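Local coordinates for ureidoglycolate hydrolase (PDB 4PXE), which hydrolyses (S)-ureidoglycolate to glyoxylate, ammonium and carbon dioxide as a manganese-dependent homodimeric amidohydrolase of the M20 peptidase family in plant purine breakdown, at residues G240-V248 with A292-S300. Numbering follows the deposited sequence.
With GLV (glyoxylic acid), chain H.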
loop_
_atom_site.group_PDB
_atom_site.type_symbol
_atom_site.label_atom_id
_atom_site.label_comp_id
_atom_site.label_asym_id
_atom_site.label_seq_id
_atom_site.Cartn_x
_atom_site.Cartn_y
_atom_site.Cartn_z
ATOM N N GLY A 240 11.802 5.802 11.110
ATOM C CA GLY A 240 12.995 5.147 11.619
ATOM C C GLY A 240 14.087 5.159 10.564
ATOM O O GLY A 240 13.949 5.804 9.531
ATOM N N ASN A 241 15.182 4.457 10.832
ATOM C CA ASN A 241 16.343 4.515 9.941
ATOM C C ASN A 241 16.255 3.593 8.730
ATOM O O ASN A 241 16.934 3.811 7.728
ATOM C CB ASN A 241 17.616 4.210 10.718
ATOM C CG ASN A 241 17.916 5.250 11.766
ATOM O OD1 ASN A 241 17.805 6.449 11.515
ATOM N ND2 ASN A 241 18.299 4.797 12.952
ATOM N N GLY A 242 15.421 2.564 8.820
ATOM C CA GLY A 242 15.309 1.592 7.745
ATOM C C GLY A 242 16.632 0.894 7.473
ATOM O O GLY A 242 17.529 0.869 8.314
ATOM N N GLY A 243 16.742 0.311 6.290
ATOM C CA GLY A 243 17.948 -0.412 5.940
ATOM C C GLY A 243 17.700 -1.862 5.597
ATOM O O GLY A 243 16.575 -2.285 5.332
ATOM N N HIS A 244 18.771 -2.634 5.621
ATOM C CA HIS A 244 18.771 -3.963 5.049
ATOM C C HIS A 244 18.189 -5.020 5.992
ATOM O O HIS A 244 18.712 -5.233 7.096
ATOM C CB HIS A 244 20.213 -4.302 4.678
ATOM C CG HIS A 244 20.335 -5.432 3.713
ATOM N ND1 HIS A 244 20.019 -6.732 4.044
ATOM C CD2 HIS A 244 20.750 -5.459 2.425
ATOM C CE1 HIS A 244 20.233 -7.514 2.999
ATOM N NE2 HIS A 244 20.673 -6.764 2.003
ATOM N N ALA A 245 17.132 -5.704 5.545
ATOM C CA ALA A 245 16.448 -6.677 6.401
ATOM C C ALA A 245 17.331 -7.845 6.822
ATOM O O ALA A 245 17.115 -8.438 7.887
ATOM C CB ALA A 245 15.187 -7.199 5.713
ATOM N N GLY A 246 18.324 -8.181 5.998
ATOM C CA GLY A 246 19.196 -9.302 6.293
ATOM C C GLY A 246 20.379 -8.931 7.165
ATOM O O GLY A 246 20.888 -9.752 7.924
ATOM N N ALA A 247 20.807 -7.677 7.084
ATOM C CA ALA A 247 22.086 -7.294 7.672
ATOM C C ALA A 247 22.008 -6.453 8.943
ATOM O O ALA A 247 22.937 -6.472 9.757
ATOM C CB ALA A 247 22.948 -6.600 6.625
ATOM N N VAL A 248 20.932 -5.697 9.126
ATOM C CA VAL A 248 20.811 -4.907 10.348
ATOM C C VAL A 248 20.341 -5.804 11.490
ATOM O O VAL A 248 19.229 -6.341 11.459
ATOM C CB VAL A 248 19.844 -3.725 10.183
ATOM C CG1 VAL A 248 19.787 -2.923 11.480
ATOM C CG2 VAL A 248 20.274 -2.843 9.006
ATOM N N ALA A 292 9.139 -3.096 0.765
ATOM C CA ALA A 292 9.825 -4.184 0.084
ATOM C C ALA A 292 10.126 -5.254 1.119
ATOM O O ALA A 292 10.387 -4.940 2.281
ATOM C CB ALA A 292 11.104 -3.690 -0.560
ATOM N N ILE A 293 10.099 -6.513 0.695
ATOM C CA ILE A 293 10.207 -7.630 1.628
ATOM C C ILE A 293 11.540 -7.613 2.389
ATOM O O ILE A 293 11.594 -8.004 3.556
ATOM C CB ILE A 293 9.988 -8.988 0.924
ATOM C CG1 ILE A 293 9.788 -10.103 1.953
ATOM C CG2 ILE A 293 11.135 -9.297 -0.047
ATOM C CD1 ILE A 293 9.426 -11.437 1.324
ATOM N N ASN A 294 12.588 -7.113 1.735
ATOM C CA ASN A 294 13.936 -7.132 2.300
ATOM C C ASN A 294 14.460 -5.750 2.709
ATOM O O ASN A 294 15.676 -5.526 2.808
ATOM C CB ASN A 294 14.915 -7.878 1.375
ATOM C CG ASN A 294 14.901 -7.371 -0.072
ATOM O OD1 ASN A 294 14.001 -6.655 -0.505
ATOM N ND2 ASN A 294 15.919 -7.778 -0.834
ATOM N N SER A 295 13.524 -4.844 2.985
ATOM C CA SER A 295 13.832 -3.490 3.426
ATOM C C SER A 295 13.059 -3.196 4.715
ATOM O O SER A 295 11.835 -3.297 4.741
ATOM C CB SER A 295 13.448 -2.505 2.324
ATOM O OG SER A 295 13.963 -1.215 2.590
ATOM N N ILE A 296 13.761 -2.851 5.789
ATOM C CA ILE A 296 13.090 -2.589 7.066
ATOM C C ILE A 296 12.318 -1.289 6.933
ATOM O O ILE A 296 12.878 -0.293 6.496
ATOM C CB ILE A 296 14.093 -2.433 8.217
ATOM C CG1 ILE A 296 14.994 -3.664 8.337
ATOM C CG2 ILE A 296 13.355 -2.189 9.536
ATOM C CD1 ILE A 296 16.205 -3.439 9.260
ATOM N N PRO A 297 11.025 -1.289 7.297
ATOM C CA PRO A 297 10.262 -0.050 7.096
ATOM C C PRO A 297 10.876 1.155 7.811
ATOM O O PRO A 297 11.123 1.089 9.017
ATOM C CB PRO A 297 8.887 -0.381 7.696
ATOM C CG PRO A 297 8.764 -1.865 7.552
ATOM C CD PRO A 297 10.175 -2.406 7.752
ATOM N N SER A 298 11.102 2.232 7.059
ATOM C CA SER A 298 11.633 3.479 7.612
ATOM C C SER A 298 10.528 4.500 7.859
ATOM O O SER A 298 10.742 5.497 8.534
ATOM C CB SER A 298 12.707 4.094 6.702
ATOM O OG SER A 298 12.226 4.295 5.386
ATOM N N LYS A 299 9.353 4.260 7.290
ATOM C CA LYS A 299 8.196 5.104 7.547
ATOM C C LYS A 299 6.955 4.237 7.609
ATOM O O LYS A 299 6.804 3.300 6.831
ATOM C CB LYS A 299 8.028 6.158 6.459
ATOM C CG LYS A 299 9.101 7.222 6.415
ATOM C CD LYS A 299 8.604 8.459 5.683
ATOM C CE LYS A 299 8.006 8.109 4.327
ATOM N NZ LYS A 299 7.528 9.330 3.610
ATOM N N SER A 300 6.074 4.535 8.554
ATOM C CA SER A 300 4.761 3.914 8.562
ATOM C C SER A 300 3.711 5.002 8.693
ATOM O O SER A 300 3.963 6.055 9.271
ATOM C CB SER A 300 4.639 2.893 9.688
ATOM O OG SER A 300 4.808 3.499 10.960
HETATM C C1 GLV H . 19.300 -9.171 -1.259
HETATM O O1 GLV H . 20.547 -9.581 -1.739
HETATM C C2 GLV H . 19.116 -9.404 0.204
HETATM O O2 GLV H . 18.046 -9.018 0.746
HETATM O O3 GLV H . 20.018 -9.987 0.876
HETATM O O HOH W 1 13.349 1.593 10.590
HETATM O O HOH W 2 14.522 0.489 4.586
#
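With chi1 at -56°, I296 sends CG1 back beside its own backbone N and over A245, and the extended chi2 carries CD1 on to V248, where it lies 3.8 Å from CB. Close by, N294 holds CG between its backbone N and carbonyl carbon (chi1 52°), which points ND2 at glyoxylate; ND2 donates to O2 of the ligand at 2.9 Å. The H244 ring meets the same ligand at its edge, CE1 3.3 Å from O3, while a bent bond from G246 N to ND1 probably restrains the ring's rotation. Backbone bonds tie the segments: I296 N donates to G243 O (2.9 Å), and A245 N reaches N294 O (3.1 Å). Further along, G240 N binds S298 O at 2.8 Å, and two waters bridge the two segments, one joining G242 N to P297 O, the other G243 N to I296 O and S295 OG. The site illustrates an active centre shared across a dimer: R307 and Y377 of the second subunit also bond the glyoxylate, H402 of that subunit stacks on H244, and its E138 accepts from N294 ND2. Within its own chain, the contact lies in the dimerization region, 240-248 following strand 222-239, I296 packing on R253, and 295-308 running on between strands 222-239 and 280-289 after a classic bulge at S298 and K299 opposite H289.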